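Local atomic coordinates of NAD nucleotidase (Haemophilus influenzae, PDB entry 3ZTV), a protein that degrades NAD to adenosine and nicotinamide riboside in the periplasm, acting as both a pyrophosphatase and a zinc-dependent 5'-nucleotidase. Residues G411-I416 / L430-T435; N424-F429 / P544-F549. One frame throughout, in Å; residues are numbered along the deposited sequence.

Both contacts start from segments within the 5'-nucleotidase C-terminal family region. From the N terminus, the chain leaves strand 404-408 and runs through the loop 411-416 into strand 419-422. It then forms helix 423-429 and turns at L430 into the loop 430-435. Contact 1 closes this short excursion, with 13 residues between its segments. Contact 2 is long-range: it joins 424-429, which lies inside that excursion, to the start of helix 545-555, beyond 114 further residues. The two therefore cross along the sequence. They also touch, since L430 packs on D545 and A546. Together they tie the adenosine-binding loops to the helix pair beside them.

Contact 1: residues G411-I416 / L430-T435; sequences GVRADI and LPFGNT. With ADN (adenosine), chain D.
The ring of F432 and the guanidinium of R413 meet at an oblique angle, with their planes 69° apart. NE of R413 lies 3.8 Å from CZ of F432, and no hydrogen bond joins the segments. The arginine chain is extended from CG to NE, which carries its head past P431 as well. There NH1 of R413 comes 3.7 Å from CG of P431. P431 CG also lies on one face of the F432 ring, toward its rim. Adenosine covers the opposite face, with its C5 3.7 Å above the centre of the phenyl ring. G411 approaches from the other segment. Its CA is 4.2 Å from F432 CE2 and 3.6 Å from adenosine N3.

N434 reads the Watson-Crick edge of the base with two nearly straight bonds. Its ND2 donates to adenosine N1 at 2.8 Å, and its OD1 accepts from adenosine N6 at 3.0 Å. With CG anti to its carbonyl carbon (chi1 -64°), N434 holds its amide toward the base. Behind this layer, the backbones of N434 and D545 are hydrogen-bonded, and D545 OD2 accepts a weak bond from N434 N. L430 CD2 packs 3.9 Å from G411 O. Y516 lies against N434. N408, S462 and D522 supply further hydrogen bonds to the nucleoside.

F432 thus offers an apolar face to the base, while N434 matches its donor and acceptor. The bond from ND2 is consistent with an adenine whose N1 is unprotonated. R413, assigned to substrate binding in a near-identical protein, adds a cationic group at the far end of the phenyl ring.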
loop_
_atom_site.group_PDB
_atom_site.type_symbol
_atom_site.label_atom_id
_atom_site.label_comp_id
_atom_site.label_asym_id
_atom_site.label_seq_id
_atom_site.Cartn_x
_atom_site.Cartn_y
_atom_site.Cartn_z
ATOM N N GLY A 411 21.084 -37.182 1.751
ATOM C CA GLY A 411 19.793 -37.055 1.101
ATOM C C GLY A 411 19.793 -37.644 -0.296
ATOM O O GLY A 411 18.779 -37.610 -0.994
ATOM N N VAL A 412 20.943 -38.175 -0.711
ATOM C CA VAL A 412 21.085 -38.810 -2.018
ATOM C C VAL A 412 21.664 -40.219 -1.833
ATOM O O VAL A 412 22.783 -40.384 -1.340
ATOM C CB VAL A 412 21.947 -37.948 -2.978
ATOM C CG1 VAL A 412 21.572 -36.477 -2.838
ATOM C CG2 VAL A 412 23.428 -38.136 -2.704
ATOM N N ARG A 413 20.894 -41.233 -2.216
ATOM C CA ARG A 413 21.182 -42.613 -1.822
ATOM C C ARG A 413 22.014 -43.426 -2.811
ATOM O O ARG A 413 22.409 -44.550 -2.505
ATOM C CB ARG A 413 19.879 -43.365 -1.543
ATOM C CG ARG A 413 19.226 -43.040 -0.217
ATOM C CD ARG A 413 17.976 -43.886 -0.034
ATOM N NE ARG A 413 17.587 -44.008 1.367
ATOM C CZ ARG A 413 16.456 -44.574 1.777
ATOM N NH1 ARG A 413 15.600 -45.064 0.889
ATOM N NH2 ARG A 413 16.178 -44.648 3.071
ATOM N N ALA A 414 22.271 -42.876 -3.990
ATOM C CA ALA A 414 23.024 -43.612 -5.001
ATOM C C ALA A 414 23.600 -42.679 -6.051
ATOM O O ALA A 414 23.212 -41.511 -6.138
ATOM C CB ALA A 414 22.145 -44.672 -5.658
ATOM N N ASP A 415 24.530 -43.198 -6.849
ATOM C CA ASP A 415 25.047 -42.454 -7.985
ATOM C C ASP A 415 23.884 -42.155 -8.918
ATOM O O ASP A 415 22.930 -42.930 -8.997
ATOM C CB ASP A 415 26.086 -43.271 -8.770
ATOM C CG ASP A 415 27.320 -43.635 -7.951
ATOM O OD1 ASP A 415 27.442 -43.228 -6.782
ATOM O OD2 ASP A 415 28.194 -44.338 -8.502
ATOM N N ILE A 416 23.970 -41.041 -9.633
ATOM C CA ILE A 416 23.025 -40.758 -10.697
ATOM C C ILE A 416 23.717 -41.072 -12.017
ATOM O O ILE A 416 24.689 -40.413 -12.387
ATOM C CB ILE A 416 22.544 -39.297 -10.662
ATOM C CG1 ILE A 416 21.831 -39.019 -9.337
ATOM C CG2 ILE A 416 21.624 -39.007 -11.833
ATOM C CD1 ILE A 416 21.360 -37.583 -9.166
ATOM N N LEU A 430 14.851 -39.476 -4.802
ATOM C CA LEU A 430 14.563 -38.661 -3.625
ATOM C C LEU A 430 13.360 -39.222 -2.889
ATOM O O LEU A 430 12.223 -38.833 -3.170
ATOM C CB LEU A 430 14.267 -37.234 -4.065
ATOM C CG LEU A 430 15.421 -36.553 -4.796
ATOM C CD1 LEU A 430 14.912 -35.380 -5.609
ATOM C CD2 LEU A 430 16.506 -36.117 -3.821
ATOM N N PRO A 431 13.608 -40.137 -1.940
ATOM C CA PRO A 431 12.546 -40.895 -1.273
ATOM C C PRO A 431 12.063 -40.315 0.057
ATOM O O PRO A 431 11.155 -40.893 0.659
ATOM C CB PRO A 431 13.223 -42.239 -1.011
ATOM C CG PRO A 431 14.638 -41.864 -0.722
ATOM C CD PRO A 431 14.945 -40.668 -1.613
ATOM N N PHE A 432 12.638 -39.204 0.509
ATOM C CA PHE A 432 12.368 -38.717 1.863
ATOM C C PHE A 432 11.173 -37.768 1.995
ATOM O O PHE A 432 10.696 -37.516 3.105
ATOM C CB PHE A 432 13.617 -38.065 2.453
ATOM C CG PHE A 432 14.725 -39.034 2.741
ATOM C CD1 PHE A 432 14.574 -40.010 3.714
ATOM C CD2 PHE A 432 15.920 -38.965 2.047
ATOM C CE1 PHE A 432 15.600 -40.903 3.985
ATOM C CE2 PHE A 432 16.948 -39.851 2.312
ATOM C CZ PHE A 432 16.787 -40.823 3.281
ATOM N N GLY A 433 10.701 -37.240 0.873
ATOM C CA GLY A 433 9.555 -36.350 0.888
ATOM C C GLY A 433 9.814 -34.963 1.458
ATOM O O GLY A 433 8.919 -34.356 2.047
ATOM N N ASN A 434 11.030 -34.453 1.286
ATOM C CA ASN A 434 11.333 -33.094 1.732
ATOM C C ASN A 434 10.710 -32.045 0.831
ATOM O O ASN A 434 10.453 -32.300 -0.345
ATOM C CB ASN A 434 12.842 -32.845 1.749
ATOM C CG ASN A 434 13.574 -33.725 2.731
ATOM O OD1 ASN A 434 13.083 -34.015 3.822
ATOM N ND2 ASN A 434 14.770 -34.155 2.346
ATOM N N THR A 435 10.489 -30.856 1.388
ATOM C CA THR A 435 10.141 -29.694 0.583
ATOM C C THR A 435 11.267 -28.675 0.721
ATOM O O THR A 435 12.086 -28.761 1.635
ATOM C CB THR A 435 8.820 -29.052 1.045
ATOM O OG1 THR A 435 8.886 -28.818 2.454
ATOM C CG2 THR A 435 7.631 -29.960 0.730
HETATM O "O5'" ADN D . 20.556 -42.815 7.510
HETATM C "C5'" ADN D . 20.399 -41.571 8.195
HETATM C "C4'" ADN D . 20.931 -40.452 7.308
HETATM O "O4'" ADN D . 20.093 -40.292 6.160
HETATM C "C3'" ADN D . 20.952 -39.104 8.002
HETATM O "O3'" ADN D . 22.199 -38.881 8.667
HETATM C "C2'" ADN D . 20.750 -38.126 6.860
HETATM O "O2'" ADN D . 22.002 -37.771 6.261
HETATM C "C1'" ADN D . 19.940 -38.908 5.843
HETATM N N9 ADN D . 18.514 -38.532 5.958
HETATM C C8 ADN D . 17.569 -39.121 6.719
HETATM N N7 ADN D . 16.368 -38.500 6.563
HETATM C C5 ADN D . 16.545 -37.484 5.688
HETATM C C6 ADN D . 15.714 -36.429 5.065
HETATM N N6 ADN D . 14.397 -36.293 5.344
HETATM N N1 ADN D . 16.314 -35.588 4.201
HETATM C C2 ADN D . 17.620 -35.685 3.892
HETATM N N3 ADN D . 18.433 -36.614 4.416
HETATM C C4 ADN D . 17.958 -37.524 5.295
#

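Contact 2: residues N424-F429 / P544-F549; sequences NDAYTF and PDAESF
The methyl group of A546 sits squarely over the ring of Y427. Its CB is 3.5 Å from the ring centroid and almost on the normal, a clear CH-pi contact. A426 and A546 are the level at which the helices come closest, with their CA atoms 5.2 Å apart. The small side chains are consistent with the close approach of the segment axes, 8.4 Å, at 130°. A426 CB fits against the opposing backbone, 3.7 Å from A546 O.

Larger side chains pack on either side of the alanines. On one side, F429 turns its edge toward the face of F549 in an offset edge-to-face pair. The centroids are 5.1 Å apart, and F429 CD2 makes the nearest approach, to F549 CZ at 3.6 Å. A chi1 of -163° swings the F549 ring away from its own backbone N, and its CD1 also comes against A426 CB.

On the other side, Y427 reaches past A546 to E547. Its OH donates to E547 OE2 over a short 2.5 Å, on the anti side and 21° out of the carboxylate plane. The bend of E547 at chi2 brings OE2 to the ring edge, and OE1 is hydrogen-bonded to T79 OG1. L76 packs on both side chains, while F390 adds an edge-to-face contact to F549.

The arrangement is a close helix-helix crossing, with alanines at the near point and aromatic rings flanking it. It joins helix 423-429 to helix 545-555, which directly follows edge strand 539-544 of the mixed sheet in the nucleoside-binding part of this 5'-nucleotidase.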
loop_
_atom_site.group_PDB
_atom_site.type_symbol
_atom_site.label_atom_id
_atom_site.label_comp_id
_atom_site.label_asym_id
_atom_site.label_seq_id
_atom_site.Cartn_x
_atom_site.Cartn_y
_atom_site.Cartn_z
ATOM N N ASN A 424 8.970 -41.349 -12.477
ATOM C CA ASN A 424 9.136 -42.295 -11.375
ATOM C C ASN A 424 10.548 -42.257 -10.827
ATOM O O ASN A 424 10.761 -42.353 -9.618
ATOM C CB ASN A 424 8.842 -43.729 -11.822
ATOM C CG ASN A 424 7.368 -44.018 -11.945
ATOM O OD1 ASN A 424 6.558 -43.530 -11.160
ATOM N ND2 ASN A 424 7.010 -44.837 -12.923
ATOM N N ASP A 425 11.520 -42.140 -11.727
ATOM C CA ASP A 425 12.920 -42.115 -11.325
ATOM C C ASP A 425 13.224 -40.993 -10.332
ATOM O O ASP A 425 14.021 -41.173 -9.417
ATOM C CB ASP A 425 13.838 -41.993 -12.542
ATOM C CG ASP A 425 13.825 -43.234 -13.424
ATOM O OD1 ASP A 425 13.429 -44.326 -12.959
ATOM O OD2 ASP A 425 14.227 -43.107 -14.593
ATOM N N ALA A 426 12.604 -39.830 -10.521
ATOM C CA ALA A 426 12.822 -38.707 -9.603
ATOM C C ALA A 426 12.392 -39.047 -8.181
ATOM O O ALA A 426 13.073 -38.702 -7.215
ATOM C CB ALA A 426 12.099 -37.459 -10.087
ATOM N N TYR A 427 11.261 -39.728 -8.062
ATOM C CA TYR A 427 10.771 -40.169 -6.765
ATOM C C TYR A 427 11.620 -41.306 -6.189
ATOM O O TYR A 427 11.634 -41.526 -4.983
ATOM C CB TYR A 427 9.293 -40.552 -6.853
ATOM C CG TYR A 427 8.370 -39.352 -6.815
ATOM C CD1 TYR A 427 8.080 -38.625 -7.965
ATOM C CD2 TYR A 427 7.796 -38.945 -5.621
ATOM C CE1 TYR A 427 7.236 -37.525 -7.920
ATOM C CE2 TYR A 427 6.960 -37.852 -5.567
ATOM C CZ TYR A 427 6.679 -37.147 -6.716
ATOM O OH TYR A 427 5.841 -36.058 -6.645
ATOM N N THR A 428 12.343 -42.006 -7.062
ATOM C CA THR A 428 13.315 -43.009 -6.636
ATOM C C THR A 428 14.600 -42.352 -6.135
ATOM O O THR A 428 15.174 -42.786 -5.131
ATOM C CB THR A 428 13.662 -43.970 -7.792
ATOM O OG1 THR A 428 12.488 -44.693 -8.175
ATOM C CG2 THR A 428 14.749 -44.955 -7.372
ATOM N N PHE A 429 15.051 -41.318 -6.842
ATOM C CA PHE A 429 16.246 -40.573 -6.458
ATOM C C PHE A 429 16.066 -39.949 -5.074
ATOM O O PHE A 429 17.007 -39.892 -4.282
ATOM C CB PHE A 429 16.533 -39.442 -7.457
ATOM C CG PHE A 429 16.980 -39.907 -8.816
ATOM C CD1 PHE A 429 17.553 -41.154 -8.995
ATOM C CD2 PHE A 429 16.837 -39.078 -9.918
ATOM C CE1 PHE A 429 17.966 -41.568 -10.252
ATOM C CE2 PHE A 429 17.246 -39.490 -11.171
ATOM C CZ PHE A 429 17.811 -40.738 -11.335
ATOM N N PRO A 544 7.875 -29.824 -3.393
ATOM C CA PRO A 544 8.517 -31.107 -3.078
ATOM C C PRO A 544 9.799 -31.386 -3.867
ATOM O O PRO A 544 9.916 -31.032 -5.048
ATOM C CB PRO A 544 7.446 -32.150 -3.437
ATOM C CG PRO A 544 6.172 -31.390 -3.572
ATOM C CD PRO A 544 6.556 -30.003 -4.021
ATOM N N ASP A 545 10.734 -32.058 -3.198
ATOM C CA ASP A 545 12.047 -32.354 -3.776
ATOM C C ASP A 545 12.029 -33.127 -5.100
ATOM O O ASP A 545 12.721 -32.751 -6.044
ATOM C CB ASP A 545 12.988 -33.020 -2.754
ATOM C CG ASP A 545 12.381 -34.245 -2.054
ATOM O OD1 ASP A 545 11.323 -34.750 -2.484
ATOM O OD2 ASP A 545 12.995 -34.710 -1.063
ATOM N N ALA A 546 11.228 -34.185 -5.186
ATOM C CA ALA A 546 11.177 -34.972 -6.416
ATOM C C ALA A 546 10.616 -34.128 -7.559
ATOM O O ALA A 546 11.048 -34.243 -8.710
ATOM C CB ALA A 546 10.350 -36.230 -6.211
ATOM N N GLU A 547 9.641 -33.281 -7.234
ATOM C CA GLU A 547 9.060 -32.391 -8.233
ATOM C C GLU A 547 10.063 -31.331 -8.714
ATOM O O GLU A 547 10.049 -30.953 -9.883
ATOM C CB GLU A 547 7.763 -31.754 -7.716
ATOM C CG GLU A 547 6.644 -32.773 -7.461
ATOM C CD GLU A 547 6.132 -33.435 -8.731
ATOM O OE1 GLU A 547 6.344 -32.882 -9.824
ATOM O OE2 GLU A 547 5.503 -34.516 -8.634
ATOM N N SER A 548 10.946 -30.882 -7.828
ATOM C CA SER A 548 12.024 -29.975 -8.236
ATOM C C SER A 548 12.950 -30.654 -9.245
ATOM O O SER A 548 13.365 -30.055 -10.245
ATOM C CB SER A 548 12.836 -29.533 -7.019
ATOM O OG SER A 548 12.052 -28.765 -6.125
ATOM N N PHE A 549 13.261 -31.919 -8.986
ATOM C CA PHE A 549 14.104 -32.685 -9.888
ATOM C C PHE A 549 13.447 -32.820 -11.253
ATOM O O PHE A 549 14.095 -32.632 -12.278
ATOM C CB PHE A 549 14.437 -34.056 -9.307
ATOM C CG PHE A 549 15.603 -34.715 -9.983
ATOM C CD1 PHE A 549 15.461 -35.277 -11.239
ATOM C CD2 PHE A 549 16.853 -34.720 -9.390
ATOM C CE1 PHE A 549 16.535 -35.865 -11.875
ATOM C CE2 PHE A 549 17.931 -35.308 -10.025
ATOM C CZ PHE A 549 17.767 -35.877 -11.270
#